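Local coordinates for Rv3651-like N-terminal domain-containing protein (Mycobacterium tuberculosis, PDB 4Q6U) that is of unknown function but, with a GAF-like domain followed by two PAS-like domains, probably acts as a sensor of small molecules or signals, at residues V81-D85 / A120-P124; G141-E146 / W266-A271; Q159-V165 / L321-A327; P274-D280 / V299-P303. All blocks are in the same frame, centred on the assembly; numbering follows the deposited sequence.

Three of the four contacts join domains and one lies within a domain. Contact 1 ties the N-terminal domain to the middle one. Contacts 2 and 3, centres about 19 Å apart, both fasten the middle domain to the C-terminal one; contact 4 stays inside the C-terminal domain, and contacts 3 and 4 reach the same sheet there. Contact 1 is buried, the others partly buried, and the chemistry differs with the place. Apolar touches and one water hold contact 1, whereas contact 2 relies on a carboxylate, an arginine and waters. Contact 3 packs a helix on a strand beside one amide-carboxylate bond; contact 4 centres on a two-nitrogen salt bridge. Contacts 1 and 2 meet at Arg142, through a salt bridge to Asp122 and a probable backbone bond to Ala120.

Contact 1: residues V81-D85 / A120-P124; sequences VIMTD and ATDTP
Thr84 and Thr123 bring the two backbones nearest, 7.5 Å from CA to CA, at points where each chain has just left a strand: 81-85 runs off strand 74-82, and 120-124 off strand 119-121. That spacing is too wide for direct backbone bonding, and side chains span the gap. Met83, present as selenomethionine, does most of the work. Its CG stands opposite the backbone N (chi1 -178°) and the chain then bends at chi2 (53°), which carries the methyl end across to the other segment. There Met83 CE lies 3.2 Å from Thr121 O and 3.6 Å from Thr121 CG2, and Met83 SE rests 3.7 Å from Thr123 CG2. Thr84 CG2 adds a looser touch to Thr123 CG2, at 4.2 Å. The polar link is a water that donates to Asp122 O at 2.5 Å and also bonds Thr84 OG1 at 2.7 Å. Thr123, the N-cap residue of helix 124-129, turns its methyl to Met83 while its OG1 bonds Pro110 O and caps Ser126 N. The arrangement is an interdomain seam: the turn after strand 74-82 of the GAF-like domain rests against the end of edge strand 119-121 and the start of the next helix in the PAS-like middle domain, consistent with sensor domains in tandem.

Contact 2: residues G141-E146 / W266-A271; sequences GRAFAE and WRRSAA
Glu146 OE2 is gripped from two directions: Arg267 NE donates to it at 2.9 Å (N-H...O 162°), and a water donates at 2.6 Å. That same water accepts from Arg267 NH2, closing a small ring around the salt bridge. The carboxylate oxygen lies in the guanidinium plane, yet the arginine comes from above the carboxylate, about 50° out of its plane; the two flat groups stand nearly perpendicular, at 84°. The other oxygen, Glu146 OE1, takes a bond from Ala143 N at 2.8 Å, on its anti side, and Glu146 N returns one to Ala143 O, a reciprocal pairing that fixes the turn and aims the carboxylate. A second water lies close to both Glu146 OE1 and Arg267 O. Beneath the charges, Glu146 CG meets the six-membered ring of Trp266 obliquely, 3.5 Å from CZ3, while Arg267 CG covers part of one face of that indole. Further along, the small residues let the backbones close in: Ala143 CB is 3.6 Å from Ala270 CB, and Gly141 CA is 3.6 Å from Ala271 CB. A third water accepts from Ala271 N and lies close to Gly141 O and Arg267 O. Trp256, on strand 253-256, meets Trp266 edge-to-face. The whole is a loop-to-loop interface between two PAS-like domains, with a salt bridge over an apolar floor.

Contact 3: residues Q159-V165 / L321-A327; sequences QVLAMAV and LEPDTFA
Gln159 and Glu322 meet because one side chain folds and the other reaches out. Gln159 bends at chi2 (57°), bringing its amide round toward the other segment, while Glu322 stays extended beyond CG (chi2 173°). The receiving end is a classic beta bulge, in which Leu321 and Glu322 both face Thr325 and Leu321 N donates to Thr325 O, the weaker Glu322 N bond reaching the same oxygen. A type II turn from Glu322 to Thr325 closes the hairpin tip of the C-terminal PAS-like sheet. Helix 157-165 of the middle domain lies across it: the axes of helix 159-165 and strand 325-327 pass 8.4 Å apart at 96°, almost perpendicular. Across this gap Gln159 NE2 donates to Glu322 OE2 at 2.9 Å, on the anti side of the carboxylate, with the amide and carboxylate close to coplanar. Ala162 CB lies against the flat face of the Glu322 carboxylate, 3.4 Å from Glu322 CD. The apolar part follows the helix: Leu321 CD1 touches Leu161 CB at 3.7 Å and Val165 CG2 at 4.0 Å, and Val165 CG2 also meets Thr325 CG2 at 3.8 Å. Leu228 of the second subunit packs on Leu161 and Leu321, so this interdomain contact also borders the dimer interface. Besides its bond to the carboxylate, Gln159 NE2 donates to a water at 2.8 Å, and that water donates on to Leu321 O at 3.2 Å.

Contact 4: residues P274-D280 / V299-P303; sequences PRLHPDD and VLRLP
Leu276 and Leu302 bring the backbones nearest, 4.8 Å between CA atoms, and His277 N donates to Arg301 O at 3.0 Å, so the loop 274-280 lies along strand 296-303, an edge strand of the C-terminal PAS-like sheet. On this edge a salt bridge joins Arg301 to Asp280, and the guanidinium is stacked on His277. Arg301 bends at chi3 (-72°), which lays its guanidinium flat over the face of the His277 ring, centres 3.8 Å apart and planes at 4°. Arg301 presents NE and NH2 side-on to Asp280: Arg301 NH2 donates to Asp280 OD1 at 3.0 Å, nearly straight at 176°, and Arg301 NE to Asp280 OD2 at 3.2 Å. Asp280 OD2 also accepts the backbone Arg301 N at 2.8 Å, so the carboxylate fixes both ends of the arginine. His277 is in turn held by Asp279 N, which donates to ND1 in the ring plane; a neutral ring would then probably carry its proton on NE2. Pro303 CD packs against Arg275 O, and His277 also meets Trp309. The same Asp280 OD1 that takes Arg301 NH2 also accepts from a water at 2.8 Å, which donates its other proton to Val299 O at 2.7 Å.

Contact 1: residues V81-D85 / A120-P124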
loop_
_atom_site.group_PDB
_atom_site.type_symbol
_atom_site.label_atom_id
_atom_site.label_comp_id
_atom_site.label_asym_id
_atom_site.label_seq_id
_atom_site.Cartn_x
_atom_site.Cartn_y
_atom_site.Cartn_z
ATOM N N VAL B 81 -33.127 -7.108 5.023
ATOM C CA VAL B 81 -32.114 -7.808 4.258
ATOM C C VAL B 81 -31.848 -9.123 4.974
ATOM O O VAL B 81 -31.194 -9.153 6.021
ATOM C CB VAL B 81 -30.812 -7.011 4.126
ATOM C CG1 VAL B 81 -29.901 -7.675 3.103
ATOM C CG2 VAL B 81 -31.109 -5.578 3.709
ATOM N N ILE B 82 -32.376 -10.205 4.417
ATOM C CA ILE B 82 -32.381 -11.474 5.123
ATOM C C ILE B 82 -31.561 -12.514 4.385
ATOM O O ILE B 82 -31.804 -12.790 3.210
ATOM C CB ILE B 82 -33.815 -11.979 5.325
ATOM C CG1 ILE B 82 -34.642 -10.895 6.024
ATOM C CG2 ILE B 82 -33.811 -13.270 6.128
ATOM C CD1 ILE B 82 -36.111 -11.254 6.229
HETATM N N MSE B 83 -30.570 -13.052 5.087
HETATM C CA MSE B 83 -29.676 -14.082 4.568
HETATM C C MSE B 83 -30.473 -15.355 4.351
HETATM O O MSE B 83 -31.495 -15.551 4.999
HETATM C CB MSE B 83 -28.525 -14.319 5.544
HETATM C CG MSE B 83 -27.493 -15.339 5.085
HETATM SE SE MSE B 83 -26.849 -14.870 3.316
HETATM C CE MSE B 83 -25.742 -16.478 2.962
ATOM N N THR B 84 -30.026 -16.226 3.456
ATOM C CA THR B 84 -30.843 -17.409 3.149
ATOM C C THR B 84 -30.905 -18.438 4.285
ATOM O O THR B 84 -31.617 -19.442 4.176
ATOM C CB THR B 84 -30.357 -18.108 1.865
ATOM O OG1 THR B 84 -28.929 -18.234 1.893
ATOM C CG2 THR B 84 -30.777 -17.285 0.640
ATOM N N ASP B 85 -30.197 -18.191 5.383
ATOM C CA ASP B 85 -30.392 -19.020 6.574
ATOM C C ASP B 85 -31.473 -18.438 7.495
ATOM O O ASP B 85 -31.678 -18.923 8.604
ATOM C CB ASP B 85 -29.074 -19.195 7.344
ATOM C CG ASP B 85 -28.385 -17.875 7.640
ATOM O OD1 ASP B 85 -29.061 -16.828 7.587
ATOM O OD2 ASP B 85 -27.163 -17.890 7.931
ATOM N N ALA B 120 -17.785 -20.152 2.547
ATOM C CA ALA B 120 -18.644 -18.999 2.318
ATOM C C ALA B 120 -19.996 -19.408 1.736
ATOM O O ALA B 120 -20.101 -20.373 0.980
ATOM C CB ALA B 120 -17.960 -18.001 1.389
ATOM N N THR B 121 -21.025 -18.651 2.094
ATOM C CA THR B 121 -22.342 -18.813 1.522
ATOM C C THR B 121 -22.733 -17.441 0.980
ATOM O O THR B 121 -22.811 -16.470 1.745
ATOM C CB THR B 121 -23.346 -19.301 2.572
ATOM O OG1 THR B 121 -22.764 -20.393 3.293
ATOM C CG2 THR B 121 -24.672 -19.748 1.921
ATOM N N ASP B 122 -22.924 -17.343 -0.332
ATOM C CA ASP B 122 -23.352 -16.068 -0.925
ATOM C C ASP B 122 -24.809 -16.140 -1.311
ATOM O O ASP B 122 -25.484 -17.126 -1.005
ATOM C CB ASP B 122 -22.522 -15.714 -2.153
ATOM C CG ASP B 122 -21.182 -15.120 -1.791
ATOM O OD1 ASP B 122 -20.352 -15.869 -1.243
ATOM O OD2 ASP B 122 -20.969 -13.914 -2.047
ATOM N N THR B 123 -25.275 -15.093 -1.990
ATOM C CA THR B 123 -26.637 -15.023 -2.532
ATOM C C THR B 123 -26.553 -14.565 -3.989
ATOM O O THR B 123 -25.519 -14.039 -4.405
ATOM C CB THR B 123 -27.524 -14.046 -1.727
ATOM O OG1 THR B 123 -26.903 -12.757 -1.683
ATOM C CG2 THR B 123 -27.727 -14.546 -0.305
ATOM N N PRO B 124 -27.616 -14.787 -4.781
ATOM C CA PRO B 124 -27.676 -14.182 -6.118
ATOM C C PRO B 124 -27.398 -12.678 -6.083
ATOM O O PRO B 124 -26.681 -12.143 -6.935
ATOM C CB PRO B 124 -29.119 -14.462 -6.557
ATOM C CG PRO B 124 -29.442 -15.762 -5.885
ATOM C CD PRO B 124 -28.733 -15.727 -4.553
HETATM O O HOH W 1 -27.590 -18.388 -0.467
#

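Contact 2: residues G141-E146 / W266-A271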
loop_
_atom_site.group_PDB
_atom_site.type_symbol
_atom_site.label_atom_id
_atom_site.label_comp_id
_atom_site.label_asym_id
_atom_site.label_seq_id
_atom_site.Cartn_x
_atom_site.Cartn_y
_atom_site.Cartn_z
ATOM N N GLY B 141 -21.133 -23.481 -0.410
ATOM C CA GLY B 141 -19.911 -24.267 -0.430
ATOM C C GLY B 141 -18.744 -23.578 -1.119
ATOM O O GLY B 141 -17.863 -24.234 -1.678
ATOM N N ARG B 142 -18.725 -22.246 -1.067
ATOM C CA ARG B 142 -17.713 -21.458 -1.764
ATOM C C ARG B 142 -16.440 -21.336 -0.940
ATOM O O ARG B 142 -16.497 -21.162 0.278
ATOM C CB ARG B 142 -18.251 -20.047 -2.087
ATOM C CG ARG B 142 -19.488 -20.022 -2.988
ATOM C CD ARG B 142 -20.122 -18.620 -3.052
ATOM N NE ARG B 142 -19.219 -17.632 -3.640
ATOM C CZ ARG B 142 -18.966 -17.525 -4.945
ATOM N NH1 ARG B 142 -19.552 -18.347 -5.809
ATOM N NH2 ARG B 142 -18.129 -16.585 -5.390
ATOM N N ALA B 143 -15.290 -21.431 -1.602
ATOM C CA ALA B 143 -14.034 -21.090 -0.955
ATOM C C ALA B 143 -13.986 -19.581 -0.787
ATOM O O ALA B 143 -14.550 -18.841 -1.607
ATOM C CB ALA B 143 -12.842 -21.584 -1.768
ATOM N N PHE B 144 -13.335 -19.126 0.277
ATOM C CA PHE B 144 -13.130 -17.692 0.475
ATOM C C PHE B 144 -12.467 -17.092 -0.765
ATOM O O PHE B 144 -12.764 -15.966 -1.153
ATOM C CB PHE B 144 -12.275 -17.414 1.720
ATOM C CG PHE B 144 -12.905 -17.851 3.017
ATOM C CD1 PHE B 144 -14.270 -18.081 3.115
ATOM C CD2 PHE B 144 -12.119 -18.038 4.147
ATOM C CE1 PHE B 144 -14.848 -18.486 4.314
ATOM C CE2 PHE B 144 -12.685 -18.436 5.352
ATOM C CZ PHE B 144 -14.056 -18.660 5.440
ATOM N N ALA B 145 -11.590 -17.856 -1.411
ATOM C CA ALA B 145 -10.870 -17.340 -2.578
ATOM C C ALA B 145 -11.789 -17.145 -3.798
ATOM O O ALA B 145 -11.366 -16.578 -4.808
ATOM C CB ALA B 145 -9.678 -18.278 -2.939
ATOM N N GLU B 146 -13.045 -17.595 -3.706
ATOM C CA GLU B 146 -14.018 -17.349 -4.774
ATOM C C GLU B 146 -14.754 -16.015 -4.571
ATOM O O GLU B 146 -15.392 -15.497 -5.491
ATOM C CB GLU B 146 -15.039 -18.508 -4.867
ATOM C CG GLU B 146 -14.397 -19.864 -5.218
ATOM C CD GLU B 146 -15.400 -21.007 -5.342
ATOM O OE1 GLU B 146 -15.534 -21.777 -4.368
ATOM O OE2 GLU B 146 -16.032 -21.156 -6.414
ATOM N N TRP B 266 -9.810 -27.508 -5.943
ATOM C CA TRP B 266 -9.886 -26.651 -4.768
ATOM C C TRP B 266 -11.316 -26.165 -4.513
ATOM O O TRP B 266 -11.678 -25.883 -3.373
ATOM C CB TRP B 266 -8.931 -25.441 -4.909
ATOM C CG TRP B 266 -9.177 -24.618 -6.138
ATOM C CD1 TRP B 266 -8.703 -24.857 -7.400
ATOM C CD2 TRP B 266 -9.959 -23.423 -6.225
ATOM N NE1 TRP B 266 -9.151 -23.887 -8.266
ATOM C CE2 TRP B 266 -9.916 -22.993 -7.569
ATOM C CE3 TRP B 266 -10.689 -22.673 -5.296
ATOM C CZ2 TRP B 266 -10.587 -21.845 -8.009
ATOM C CZ3 TRP B 266 -11.346 -21.524 -5.734
ATOM C CH2 TRP B 266 -11.293 -21.131 -7.080
ATOM N N ARG B 267 -12.129 -26.082 -5.564
ATOM C CA ARG B 267 -13.503 -25.585 -5.401
ATOM C C ARG B 267 -14.409 -26.610 -4.716
ATOM O O ARG B 267 -15.126 -26.282 -3.768
ATOM C CB ARG B 267 -14.087 -25.176 -6.757
ATOM C CG ARG B 267 -13.508 -23.853 -7.278
ATOM C CD ARG B 267 -14.166 -23.383 -8.571
ATOM N NE ARG B 267 -15.605 -23.194 -8.417
ATOM C CZ ARG B 267 -16.521 -23.953 -9.010
ATOM N NH1 ARG B 267 -16.145 -24.936 -9.810
ATOM N NH2 ARG B 267 -17.809 -23.724 -8.808
ATOM N N ARG B 268 -14.366 -27.850 -5.182
ATOM C CA ARG B 268 -15.193 -28.904 -4.581
ATOM C C ARG B 268 -14.758 -29.177 -3.143
ATOM O O ARG B 268 -15.594 -29.373 -2.258
ATOM C CB ARG B 268 -15.110 -30.189 -5.398
ATOM C CG ARG B 268 -16.069 -31.297 -4.931
ATOM C CD ARG B 268 -15.697 -32.624 -5.546
ATOM N NE ARG B 268 -14.548 -33.228 -4.868
ATOM C CZ ARG B 268 -13.437 -33.632 -5.479
ATOM N NH1 ARG B 268 -13.316 -33.508 -6.796
ATOM N NH2 ARG B 268 -12.447 -34.167 -4.773
ATOM N N SER B 269 -13.447 -29.187 -2.907
ATOM C CA SER B 269 -12.949 -29.586 -1.596
ATOM C C SER B 269 -12.982 -28.433 -0.585
ATOM O O SER B 269 -12.623 -28.619 0.576
ATOM C CB SER B 269 -11.530 -30.168 -1.709
ATOM O OG SER B 269 -10.606 -29.181 -2.146
ATOM N N ALA B 270 -13.440 -27.255 -1.006
ATOM C CA ALA B 270 -13.583 -26.145 -0.067
ATOM C C ALA B 270 -14.572 -26.520 1.038
ATOM O O ALA B 270 -14.325 -26.264 2.219
ATOM C CB ALA B 270 -14.038 -24.885 -0.779
ATOM N N ALA B 271 -15.673 -27.158 0.654
ATOM C CA ALA B 271 -16.713 -27.485 1.622
ATOM C C ALA B 271 -16.949 -28.987 1.798
ATOM O O ALA B 271 -17.614 -29.401 2.751
ATOM C CB ALA B 271 -18.030 -26.798 1.220
HETATM O O HOH W 2 -17.073 -26.772 -1.852
HETATM O O HOH W 3 -16.667 -24.167 -4.539
HETATM O O HOH W 4 -18.452 -22.020 -6.765
#

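Contact 3: residues Q159-V165 / L321-A327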
loop_
_atom_site.group_PDB
_atom_site.type_symbol
_atom_site.label_atom_id
_atom_site.label_comp_id
_atom_site.label_asym_id
_atom_site.label_seq_id
_atom_site.Cartn_x
_atom_site.Cartn_y
_atom_site.Cartn_z
ATOM N N GLN B 159 -7.060 -6.989 6.695
ATOM C CA GLN B 159 -7.973 -7.184 7.816
ATOM C C GLN B 159 -8.999 -8.260 7.520
ATOM O O GLN B 159 -9.455 -8.947 8.429
ATOM C CB GLN B 159 -8.683 -5.878 8.173
ATOM C CG GLN B 159 -7.982 -5.090 9.256
ATOM C CD GLN B 159 -6.554 -4.776 8.884
ATOM O OE1 GLN B 159 -6.294 -4.167 7.846
ATOM N NE2 GLN B 159 -5.613 -5.205 9.720
ATOM N N VAL B 160 -9.368 -8.412 6.253
ATOM C CA VAL B 160 -10.295 -9.483 5.884
ATOM C C VAL B 160 -9.626 -10.829 6.110
ATOM O O VAL B 160 -10.197 -11.734 6.715
ATOM C CB VAL B 160 -10.754 -9.382 4.415
ATOM C CG1 VAL B 160 -11.551 -10.635 4.009
ATOM C CG2 VAL B 160 -11.575 -8.125 4.191
ATOM N N LEU B 161 -8.400 -10.959 5.617
ATOM C CA LEU B 161 -7.662 -12.197 5.773
ATOM C C LEU B 161 -7.382 -12.463 7.247
ATOM O O LEU B 161 -7.462 -13.595 7.706
ATOM C CB LEU B 161 -6.358 -12.137 4.969
ATOM C CG LEU B 161 -6.518 -11.931 3.465
ATOM C CD1 LEU B 161 -5.174 -11.513 2.797
ATOM C CD2 LEU B 161 -7.071 -13.182 2.796
ATOM N N ALA B 162 -7.052 -11.407 7.983
ATOM C CA ALA B 162 -6.803 -11.523 9.415
ATOM C C ALA B 162 -8.053 -12.024 10.118
ATOM O O ALA B 162 -7.985 -12.937 10.939
ATOM C CB ALA B 162 -6.368 -10.177 10.007
HETATM N N MSE B 163 -9.187 -11.413 9.781
HETATM C CA MSE B 163 -10.500 -11.821 10.291
HETATM C C MSE B 163 -10.681 -13.331 10.120
HETATM O O MSE B 163 -11.182 -14.006 11.014
HETATM C CB MSE B 163 -11.612 -11.033 9.568
HETATM C CG MSE B 163 -13.059 -11.319 10.008
HETATM SE SE MSE B 163 -14.462 -10.188 9.168
HETATM C CE MSE B 163 -14.045 -8.461 10.012
ATOM N N ALA B 164 -10.212 -13.866 8.996
ATOM C CA ALA B 164 -10.464 -15.262 8.648
ATOM C C ALA B 164 -9.558 -16.309 9.321
ATOM O O ALA B 164 -10.012 -17.422 9.584
ATOM C CB ALA B 164 -10.389 -15.422 7.142
ATOM N N VAL B 165 -8.294 -15.987 9.595
ATOM C CA VAL B 165 -7.353 -17.022 10.065
ATOM C C VAL B 165 -7.271 -17.145 11.583
ATOM O O VAL B 165 -7.013 -18.222 12.125
ATOM C CB VAL B 165 -5.914 -16.781 9.550
ATOM C CG1 VAL B 165 -5.812 -17.115 8.086
ATOM C CG2 VAL B 165 -5.480 -15.351 9.817
ATOM N N LEU B 321 0.117 -10.987 9.062
ATOM C CA LEU B 321 -0.945 -10.072 8.664
ATOM C C LEU B 321 -1.128 -8.987 9.713
ATOM O O LEU B 321 -1.281 -7.811 9.401
ATOM C CB LEU B 321 -2.262 -10.845 8.468
ATOM C CG LEU B 321 -2.245 -11.949 7.407
ATOM C CD1 LEU B 321 -3.576 -12.729 7.388
ATOM C CD2 LEU B 321 -1.935 -11.366 6.041
ATOM N N GLU B 322 -1.138 -9.422 10.963
ATOM C CA GLU B 322 -1.199 -8.553 12.124
ATOM C C GLU B 322 -0.252 -9.168 13.132
ATOM O O GLU B 322 0.107 -10.338 12.989
ATOM C CB GLU B 322 -2.624 -8.461 12.685
ATOM C CG GLU B 322 -3.633 -7.836 11.737
ATOM C CD GLU B 322 -5.055 -7.926 12.263
ATOM O OE1 GLU B 322 -5.266 -8.577 13.309
ATOM O OE2 GLU B 322 -5.958 -7.347 11.627
ATOM N N PRO B 323 0.169 -8.392 14.143
ATOM C CA PRO B 323 1.024 -8.960 15.190
ATOM C C PRO B 323 0.445 -10.256 15.757
ATOM O O PRO B 323 -0.722 -10.285 16.147
ATOM C CB PRO B 323 1.066 -7.854 16.257
ATOM C CG PRO B 323 0.035 -6.834 15.831
ATOM C CD PRO B 323 -0.067 -6.956 14.351
ATOM N N ASP B 324 1.258 -11.310 15.755
ATOM C CA ASP B 324 0.859 -12.643 16.211
ATOM C C ASP B 324 -0.278 -13.247 15.387
ATOM O O ASP B 324 -0.919 -14.198 15.827
ATOM C CB ASP B 324 0.463 -12.609 17.691
ATOM N N THR B 325 -0.524 -12.706 14.195
ATOM C CA THR B 325 -1.524 -13.279 13.290
ATOM C C THR B 325 -0.915 -13.607 11.928
ATOM O O THR B 325 -0.534 -12.711 11.169
ATOM C CB THR B 325 -2.716 -12.338 13.083
ATOM O OG1 THR B 325 -3.224 -11.920 14.354
ATOM C CG2 THR B 325 -3.821 -13.050 12.310
ATOM N N PHE B 326 -0.846 -14.895 11.615
ATOM C CA PHE B 326 -0.113 -15.347 10.442
ATOM C C PHE B 326 -0.977 -16.091 9.441
ATOM O O PHE B 326 -1.997 -16.682 9.795
ATOM C CB PHE B 326 1.051 -16.238 10.868
ATOM C CG PHE B 326 1.902 -15.637 11.945
ATOM C CD1 PHE B 326 2.880 -14.704 11.634
ATOM C CD2 PHE B 326 1.718 -15.993 13.272
ATOM C CE1 PHE B 326 3.668 -14.143 12.626
ATOM C CE2 PHE B 326 2.502 -15.436 14.270
ATOM C CZ PHE B 326 3.479 -14.510 13.946
ATOM N N ALA B 327 -0.563 -16.039 8.180
ATOM C CA ALA B 327 -1.200 -16.819 7.130
ATOM C C ALA B 327 -0.117 -17.487 6.313
ATOM O O ALA B 327 1.061 -17.125 6.420
ATOM C CB ALA B 327 -2.080 -15.942 6.248
HETATM O O HOH W 5 -2.862 -5.052 9.670
#

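Contact 4: residues P274-D280 / V299-P303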
loop_
_atom_site.group_PDB
_atom_site.type_symbol
_atom_site.label_atom_id
_atom_site.label_comp_id
_atom_site.label_asym_id
_atom_site.label_seq_id
_atom_site.Cartn_x
_atom_site.Cartn_y
_atom_site.Cartn_z
ATOM N N PRO B 274 -12.085 -34.567 2.140
ATOM C CA PRO B 274 -10.746 -34.293 2.672
ATOM C C PRO B 274 -10.114 -33.109 1.949
ATOM O O PRO B 274 -10.315 -32.976 0.742
ATOM C CB PRO B 274 -9.987 -35.596 2.399
ATOM C CG PRO B 274 -10.736 -36.249 1.275
ATOM C CD PRO B 274 -12.176 -35.885 1.487
ATOM N N ARG B 275 -9.408 -32.241 2.668
ATOM C CA ARG B 275 -8.732 -31.117 2.030
ATOM C C ARG B 275 -7.378 -31.584 1.516
ATOM O O ARG B 275 -6.821 -31.045 0.560
ATOM C CB ARG B 275 -8.533 -29.959 2.998
ATOM C CG ARG B 275 -9.779 -29.365 3.608
ATOM C CD ARG B 275 -9.343 -28.301 4.593
ATOM N NE ARG B 275 -10.408 -27.852 5.480
ATOM C CZ ARG B 275 -11.188 -26.809 5.231
ATOM N NH1 ARG B 275 -11.031 -26.119 4.111
ATOM N NH2 ARG B 275 -12.128 -26.463 6.098
ATOM N N LEU B 276 -6.839 -32.576 2.202
ATOM C CA LEU B 276 -5.589 -33.195 1.806
ATOM C C LEU B 276 -5.649 -34.672 2.125
ATOM O O LEU B 276 -6.546 -35.129 2.842
ATOM C CB LEU B 276 -4.396 -32.541 2.511
ATOM C CG LEU B 276 -4.509 -31.994 3.940
ATOM C CD1 LEU B 276 -5.101 -33.010 4.910
ATOM C CD2 LEU B 276 -3.138 -31.523 4.430
ATOM N N HIS B 277 -4.700 -35.422 1.584
ATOM C CA HIS B 277 -4.581 -36.823 1.937
ATOM C C HIS B 277 -4.311 -36.927 3.432
ATOM O O HIS B 277 -3.459 -36.214 3.958
ATOM C CB HIS B 277 -3.467 -37.488 1.132
ATOM C CG HIS B 277 -3.601 -38.972 1.031
ATOM N ND1 HIS B 277 -3.323 -39.818 2.083
ATOM C CD2 HIS B 277 -3.980 -39.765 0.001
ATOM C CE1 HIS B 277 -3.526 -41.068 1.706
ATOM N NE2 HIS B 277 -3.924 -41.062 0.446
ATOM N N PRO B 278 -5.053 -37.802 4.126
ATOM C CA PRO B 278 -4.889 -37.958 5.577
ATOM C C PRO B 278 -3.477 -38.399 5.974
ATOM O O PRO B 278 -3.027 -38.088 7.077
ATOM C CB PRO B 278 -5.924 -39.033 5.936
ATOM C CG PRO B 278 -6.230 -39.728 4.649
ATOM C CD PRO B 278 -6.103 -38.682 3.590
ATOM N N ASP B 279 -2.789 -39.104 5.082
ATOM C CA ASP B 279 -1.417 -39.537 5.338
ATOM C C ASP B 279 -0.417 -38.380 5.247
ATOM O O ASP B 279 0.704 -38.485 5.748
ATOM C CB ASP B 279 -1.012 -40.643 4.359
ATOM C CG ASP B 279 -1.704 -41.967 4.646
ATOM O OD1 ASP B 279 -2.404 -42.069 5.675
ATOM O OD2 ASP B 279 -1.535 -42.912 3.844
ATOM N N ASP B 280 -0.821 -37.290 4.595
ATOM C CA ASP B 280 0.033 -36.111 4.460
ATOM C C ASP B 280 -0.295 -35.074 5.524
ATOM O O ASP B 280 0.289 -33.988 5.539
ATOM C CB ASP B 280 -0.110 -35.476 3.072
ATOM C CG ASP B 280 0.452 -36.346 1.964
ATOM O OD1 ASP B 280 1.305 -37.219 2.254
ATOM O OD2 ASP B 280 0.049 -36.146 0.795
ATOM N N VAL B 299 5.854 -32.286 -1.177
ATOM C CA VAL B 299 4.843 -32.711 -2.142
ATOM C C VAL B 299 3.616 -33.239 -1.407
ATOM O O VAL B 299 3.713 -34.189 -0.640
ATOM C CB VAL B 299 5.383 -33.803 -3.091
ATOM C CG1 VAL B 299 4.235 -34.478 -3.842
ATOM C CG2 VAL B 299 6.389 -33.215 -4.061
ATOM N N LEU B 300 2.459 -32.624 -1.639
ATOM C CA LEU B 300 1.247 -33.026 -0.938
ATOM C C LEU B 300 0.216 -33.588 -1.908
ATOM O O LEU B 300 0.093 -33.123 -3.037
ATOM C CB LEU B 300 0.645 -31.841 -0.171
ATOM C CG LEU B 300 1.561 -31.095 0.805
ATOM C CD1 LEU B 300 0.825 -29.907 1.393
ATOM C CD2 LEU B 300 2.043 -32.022 1.911
ATOM N N ARG B 301 -0.534 -34.587 -1.466
ATOM C CA ARG B 301 -1.611 -35.097 -2.293
ATOM C C ARG B 301 -2.883 -34.309 -1.991
ATOM O O ARG B 301 -3.378 -34.311 -0.866
ATOM C CB ARG B 301 -1.801 -36.597 -2.071
ATOM C CG ARG B 301 -0.695 -37.433 -2.714
ATOM C CD ARG B 301 -0.679 -38.860 -2.171
ATOM N NE ARG B 301 -0.185 -38.892 -0.800
ATOM C CZ ARG B 301 -0.065 -39.997 -0.071
ATOM N NH1 ARG B 301 -0.404 -41.177 -0.578
ATOM N NH2 ARG B 301 0.395 -39.920 1.169
ATOM N N LEU B 302 -3.373 -33.605 -3.006
ATOM C CA LEU B 302 -4.581 -32.787 -2.893
ATOM C C LEU B 302 -5.713 -33.431 -3.698
ATOM O O LEU B 302 -5.449 -34.193 -4.618
ATOM C CB LEU B 302 -4.295 -31.367 -3.382
ATOM C CG LEU B 302 -3.161 -30.677 -2.619
ATOM C CD1 LEU B 302 -2.847 -29.322 -3.219
ATOM C CD2 LEU B 302 -3.553 -30.541 -1.158
ATOM N N PRO B 303 -6.978 -33.124 -3.354
ATOM C CA PRO B 303 -8.129 -33.745 -4.027
ATOM C C PRO B 303 -8.167 -33.508 -5.536
ATOM O O PRO B 303 -8.063 -32.375 -5.975
ATOM C CB PRO B 303 -9.338 -33.066 -3.367
ATOM C CG PRO B 303 -8.838 -32.516 -2.092
ATOM C CD PRO B 303 -7.399 -32.148 -2.332
HETATM O O HOH W 6 3.191 -36.688 0.189
#